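Long-range contacts in ebony (Drosophila melanogaster, PDB 6DYM), which is a nonribosomal peptide synthetase whose C-terminal condensation domain probably forms the peptide bond between activated beta-alanine and biogenic amines: residues L2-V7 with F62-T67; I18-A23 with I73-N78. All blocks are in the same frame, centred on the assembly; numbering follows the deposited sequence. Where two conformers were deposited one is given.

Contact 1: L2-V7 with F62-T67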
loop_
_atom_site.group_PDB
_atom_site.type_symbol
_atom_site.label_atom_id
_atom_site.label_comp_id
_atom_site.label_asym_id
_atom_site.label_seq_id
_atom_site.Cartn_x
_atom_site.Cartn_y
_atom_site.Cartn_z
ATOM N N LEU A 2 -9.206 3.572 -21.701
ATOM C CA LEU A 2 -9.717 3.848 -20.364
ATOM C C LEU A 2 -9.420 5.295 -19.985
ATOM O O LEU A 2 -8.263 5.724 -20.009
ATOM C CB LEU A 2 -9.095 2.885 -19.356
ATOM C CG LEU A 2 -9.610 2.963 -17.918
ATOM C CD1 LEU A 2 -11.117 2.791 -17.867
ATOM C CD2 LEU A 2 -8.918 1.910 -17.061
ATOM N N LYS A 3 -10.460 6.047 -19.640
ATOM C CA LYS A 3 -10.325 7.439 -19.227
ATOM C C LYS A 3 -10.564 7.533 -17.727
ATOM O O LYS A 3 -11.580 7.040 -17.228
ATOM C CB LYS A 3 -11.308 8.334 -19.985
ATOM C CG LYS A 3 -11.160 8.274 -21.496
ATOM C CD LYS A 3 -10.013 9.144 -21.983
ATOM C CE LYS A 3 -10.212 9.539 -23.437
ATOM N NZ LYS A 3 -9.421 10.743 -23.805
ATOM N N MET A 4 -9.639 8.171 -17.015
ATOM C CA MET A 4 -9.630 8.132 -15.561
ATOM C C MET A 4 -9.501 9.530 -14.976
ATOM O O MET A 4 -8.958 10.445 -15.597
ATOM C CB MET A 4 -8.488 7.254 -15.035
ATOM C CG MET A 4 -8.748 5.767 -15.166
ATOM S SD MET A 4 -7.246 4.810 -14.913
ATOM C CE MET A 4 -6.322 5.236 -16.386
ATOM N N GLU A 5 -9.987 9.673 -13.746
ATOM C CA GLU A 5 -9.857 10.916 -13.003
ATOM C C GLU A 5 -9.585 10.605 -11.540
ATOM O O GLU A 5 -10.243 9.739 -10.955
ATOM C CB GLU A 5 -11.117 11.771 -13.132
ATOM C CG GLU A 5 -11.075 13.037 -12.305
ATOM C CD GLU A 5 -12.383 13.804 -12.352
ATOM O OE1 GLU A 5 -13.365 13.280 -12.925
ATOM O OE2 GLU A 5 -12.430 14.927 -11.809
ATOM N N ALA A 6 -8.627 11.317 -10.955
ATOM C CA ALA A 6 -8.290 11.165 -9.546
ATOM C C ALA A 6 -9.097 12.156 -8.721
ATOM O O ALA A 6 -9.069 13.361 -8.988
ATOM C CB ALA A 6 -6.794 11.389 -9.321
ATOM N N VAL A 7 -9.803 11.648 -7.717
ATOM C CA VAL A 7 -10.683 12.461 -6.881
ATOM C C VAL A 7 -10.268 12.291 -5.423
ATOM O O VAL A 7 -10.101 11.152 -4.965
ATOM C CB VAL A 7 -12.153 12.068 -7.097
ATOM C CG1 VAL A 7 -13.036 12.663 -6.016
ATOM C CG2 VAL A 7 -12.617 12.503 -8.483
ATOM N N PHE A 62 -6.723 9.228 -2.461
ATOM C CA PHE A 62 -7.654 9.523 -3.542
ATOM C C PHE A 62 -8.239 8.231 -4.092
ATOM O O PHE A 62 -7.741 7.134 -3.829
ATOM C CB PHE A 62 -6.986 10.339 -4.665
ATOM C CG PHE A 62 -5.795 9.665 -5.310
ATOM C CD1 PHE A 62 -5.967 8.746 -6.337
ATOM C CD2 PHE A 62 -4.504 9.981 -4.916
ATOM C CE1 PHE A 62 -4.879 8.139 -6.936
ATOM C CE2 PHE A 62 -3.411 9.382 -5.513
ATOM C CZ PHE A 62 -3.599 8.459 -6.529
ATOM N N VAL A 63 -9.325 8.382 -4.846
ATOM C CA VAL A 63 -9.915 7.299 -5.617
ATOM C C VAL A 63 -9.773 7.638 -7.097
ATOM O O VAL A 63 -9.608 8.798 -7.487
ATOM C CB VAL A 63 -11.397 7.055 -5.250
ATOM C CG1 VAL A 63 -11.522 6.500 -3.842
ATOM C CG2 VAL A 63 -12.199 8.348 -5.382
ATOM N N VAL A 64 -9.837 6.608 -7.934
ATOM C CA VAL A 64 -9.756 6.774 -9.380
ATOM C C VAL A 64 -11.103 6.394 -9.973
ATOM O O VAL A 64 -11.584 5.272 -9.772
ATOM C CB VAL A 64 -8.629 5.934 -9.996
ATOM C CG1 VAL A 64 -8.653 6.057 -11.518
ATOM C CG2 VAL A 64 -7.290 6.380 -9.449
ATOM N N TYR A 65 -11.703 7.326 -10.707
ATOM C CA TYR A 65 -12.959 7.100 -11.403
ATOM C C TYR A 65 -12.693 6.715 -12.852
ATOM O O TYR A 65 -11.818 7.289 -13.506
ATOM C CB TYR A 65 -13.835 8.358 -11.360
ATOM C CG TYR A 65 -14.628 8.531 -10.077
ATOM C CD1 TYR A 65 -15.896 7.973 -9.938
ATOM C CD2 TYR A 65 -14.113 9.261 -9.011
ATOM C CE1 TYR A 65 -16.624 8.130 -8.769
ATOM C CE2 TYR A 65 -14.834 9.423 -7.837
ATOM C CZ TYR A 65 -16.088 8.855 -7.722
ATOM O OH TYR A 65 -16.811 9.013 -6.560
ATOM N N ASP A 66 -13.439 5.729 -13.344
ATOM C CA ASP A 66 -13.615 5.542 -14.783
ATOM C C ASP A 66 -14.598 6.620 -15.221
ATOM O O ASP A 66 -15.792 6.534 -14.933
ATOM C CB ASP A 66 -14.130 4.137 -15.089
ATOM C CG ASP A 66 -14.282 3.860 -16.594
ATOM O OD1 ASP A 66 -14.342 4.807 -17.409
ATOM O OD2 ASP A 66 -14.359 2.669 -16.959
ATOM N N THR A 67 -14.092 7.655 -15.900
ATOM C CA THR A 67 -14.947 8.780 -16.267
ATOM C C THR A 67 -16.035 8.381 -17.252
ATOM O O THR A 67 -17.070 9.053 -17.320
ATOM C CB THR A 67 -14.115 9.925 -16.848
ATOM O OG1 THR A 67 -13.509 9.506 -18.077
ATOM C CG2 THR A 67 -13.029 10.350 -15.866
HETATM O O HOH W 1 -13.158 5.204 -19.823
#
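Val7 overlaps the Tyr65 ring obliquely, CG2 lying 3.6 Å from CD2 with CB close to CE2 as well. Tyr65 is on the sheet face that carries Glu5, Val7 and Val63; with CG anti to its carbonyl carbon (chi1 -82°) the ring reaches Val7 on the neighbouring strand, and its hydroxyl is hydrogen-bonded to His13. Were Tyr65 cut back to an alanine, Val7 would probably lose its aromatic neighbour and His13 a hydrogen-bond partner. On the face of Met4, Ala6 and Val64, Met4 CG packs on Val64 CG1 at 3.7 Å, and Phe142 and Met143 of helix 133-153 cover the two side chains. Between the two faces, Glu5 pairs with Tyr65 and Val7 with Val63 through two backbone bonds each; the straightest, Tyr65 N to Glu5 O, spans 2.8 Å at 172°. Past the strand end, Thr67 N binds Lys3 O at 2.9 Å, the donor tilted out of the carbonyl plane. A water links Lys3 N to Asp66 OD1, which also accepts Asn68 N. Two antiparallel strands with alternating hydrogen-bonded and non-hydrogen-bonded pairs thus form one margin of the mixed sheet, whose topology resembles that of GNAT-type acyltransferases.

Contact 2: I18-A23 with I73-N78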
loop_
_atom_site.group_PDB
_atom_site.type_symbol
_atom_site.label_atom_id
_atom_site.label_comp_id
_atom_site.label_asym_id
_atom_site.label_seq_id
_atom_site.Cartn_x
_atom_site.Cartn_y
_atom_site.Cartn_z
ATOM N N ILE A 18 -13.450 -0.034 0.664
ATOM C CA ILE A 18 -13.304 -1.307 1.366
ATOM C C ILE A 18 -13.433 -2.466 0.388
ATOM O O ILE A 18 -12.633 -3.410 0.403
ATOM C CB ILE A 18 -14.333 -1.412 2.506
ATOM C CG1 ILE A 18 -13.848 -0.639 3.731
ATOM C CG2 ILE A 18 -14.596 -2.873 2.857
ATOM C CD1 ILE A 18 -14.913 -0.458 4.801
ATOM N N ASP A 19 -14.441 -2.405 -0.485
ATOM C CA ASP A 19 -14.633 -3.459 -1.477
ATOM C C ASP A 19 -13.397 -3.636 -2.348
ATOM O O ASP A 19 -12.981 -4.768 -2.623
ATOM C CB ASP A 19 -15.854 -3.145 -2.341
ATOM C CG ASP A 19 -17.147 -3.178 -1.553
ATOM O OD1 ASP A 19 -17.157 -3.795 -0.465
ATOM O OD2 ASP A 19 -18.148 -2.587 -2.017
ATOM N N ILE A 20 -12.797 -2.532 -2.794
ATOM C CA ILE A 20 -11.618 -2.629 -3.649
ATOM C C ILE A 20 -10.447 -3.238 -2.886
ATOM O O ILE A 20 -9.754 -4.125 -3.395
ATOM C CB ILE A 20 -11.266 -1.250 -4.237
ATOM C CG1 ILE A 20 -12.239 -0.904 -5.364
ATOM C CG2 ILE A 20 -9.822 -1.229 -4.753
ATOM C CD1 ILE A 20 -11.889 0.354 -6.112
ATOM N N ILE A 21 -10.216 -2.784 -1.651
ATOM C CA ILE A 21 -9.072 -3.270 -0.885
ATOM C C ILE A 21 -9.255 -4.736 -0.509
ATOM O O ILE A 21 -8.322 -5.540 -0.625
ATOM C CB ILE A 21 -8.846 -2.389 0.357
ATOM C CG1 ILE A 21 -8.344 -1.000 -0.051
ATOM C CG2 ILE A 21 -7.874 -3.057 1.318
ATOM C CD1 ILE A 21 -7.018 -1.016 -0.796
ATOM N N VAL A 22 -10.454 -5.108 -0.054
ATOM C CA VAL A 22 -10.703 -6.495 0.336
ATOM C C VAL A 22 -10.498 -7.424 -0.854
ATOM O O VAL A 22 -9.824 -8.456 -0.751
ATOM C CB VAL A 22 -12.118 -6.641 0.930
ATOM C CG1 VAL A 22 -12.517 -8.110 1.019
ATOM C CG2 VAL A 22 -12.187 -5.987 2.298
ATOM N N ALA A 23 -11.064 -7.062 -2.007
ATOM C CA ALA A 23 -10.891 -7.884 -3.201
ATOM C C ALA A 23 -9.433 -7.921 -3.641
ATOM O O ALA A 23 -8.929 -8.975 -4.048
ATOM C CB ALA A 23 -11.775 -7.360 -4.331
ATOM N N ILE A 73 -12.647 2.624 -9.789
ATOM C CA ILE A 73 -11.920 1.440 -10.236
ATOM C C ILE A 73 -10.591 1.262 -9.526
ATOM O O ILE A 73 -9.916 0.254 -9.757
ATOM C CB ILE A 73 -11.701 1.445 -11.764
ATOM C CG1 ILE A 73 -10.851 2.644 -12.182
ATOM C CG2 ILE A 73 -13.031 1.441 -12.508
ATOM C CD1 ILE A 73 -10.290 2.527 -13.585
ATOM N N GLY A 74 -10.184 2.203 -8.683
ATOM C CA GLY A 74 -8.918 2.063 -7.978
ATOM C C GLY A 74 -8.821 3.064 -6.850
ATOM O O GLY A 74 -9.594 4.024 -6.772
ATOM N N THR A 75 -7.850 2.832 -5.966
ATOM C CA THR A 75 -7.667 3.759 -4.861
ATOM C C THR A 75 -6.226 3.706 -4.369
ATOM O O THR A 75 -5.576 2.657 -4.405
ATOM C CB THR A 75 -8.646 3.475 -3.706
ATOM O OG1 THR A 75 -8.589 4.553 -2.764
ATOM C CG2 THR A 75 -8.305 2.165 -2.990
ATOM N N ALA A 76 -5.740 4.860 -3.921
ATOM C CA ALA A 76 -4.398 5.003 -3.366
ATOM C C ALA A 76 -4.527 5.655 -1.996
ATOM O O ALA A 76 -4.946 6.813 -1.896
ATOM C CB ALA A 76 -3.504 5.834 -4.284
ATOM N N LEU A 77 -4.178 4.914 -0.949
ATOM C CA LEU A 77 -4.270 5.391 0.427
ATOM C C LEU A 77 -2.875 5.761 0.917
ATOM O O LEU A 77 -1.960 4.932 0.875
ATOM C CB LEU A 77 -4.898 4.325 1.326
ATOM C CG LEU A 77 -6.193 3.708 0.789
ATOM C CD1 LEU A 77 -6.814 2.774 1.816
ATOM C CD2 LEU A 77 -7.179 4.799 0.386
ATOM N N ASN A 78 -2.714 7.004 1.368
ATOM C CA ASN A 78 -1.419 7.546 1.741
ATOM C C ASN A 78 -1.507 8.239 3.088
ATOM O O ASN A 78 -2.543 8.804 3.447
ATOM C CB ASN A 78 -0.914 8.542 0.701
ATOM C CG ASN A 78 -0.928 7.971 -0.687
ATOM O OD1 ASN A 78 -0.315 6.939 -0.936
ATOM N ND2 ASN A 78 -1.642 8.625 -1.602
#
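The flat group in this contact is the peptide between Ile73 and Gly74: Ile20 CD1 sits over one face of it, 3.6 Å from Gly74 N and 3.8 Å from Ile73 C. No hydrogen bond crosses between helix and strand. Ile73 and Gly74 together face Val64 in a classic beta bulge; with the Ile73 CB pointing away from the helix and no side chain on Gly74, the Ile20 methyl rests directly on the backbone. Further along the strand, Thr75 CG2 meets two helix methyls, Ile20 CG2 and Ile21 CD1, both at 4.1 Å. Its first torsion (chi1 -170°) turns that methyl to the isoleucines while OG1, anti to the backbone N, binds Phe62 O, which satisfies a hydroxyl buried among apolar groups. The Ile21 side chain crosses Thr75 at about a right angle, and its CG1 approaches Leu77 CD1 more loosely, at 4.5 Å. Helix 18-23 runs almost perpendicular to strand 73-78 (88°), the axes 8.6 Å apart at their closest. Leu48 of helix 41-58 touches both Ile21 and Leu77, while Met124 of strand 119-127 packs on Ile21, so the helix lies against adjacent strands and beside a second helix.

How the contacts relate
Both contacts belong to the same mixed sheet but hold it in different ways. Contact 1 joins strand 4-8, outermost on its side, to strand 62-66 and is partly buried, with exposed residues among its members; contact 2 lies nearer the centre of the chain, every touching residue buried. Backbone hydrogen bonding dominates the first, while the second relies on apolar contact between a helix and the sheet. The two meet where strands 62-66 and 71-80 run side by side: Val64 N probably bonds Gly74 O at 2.8 Å, and Leu2 packs on Ile73. Their segments alternate along the sequence, strand 4-8 leading into helix 14-25 and strand 62-66 into strand 71-80.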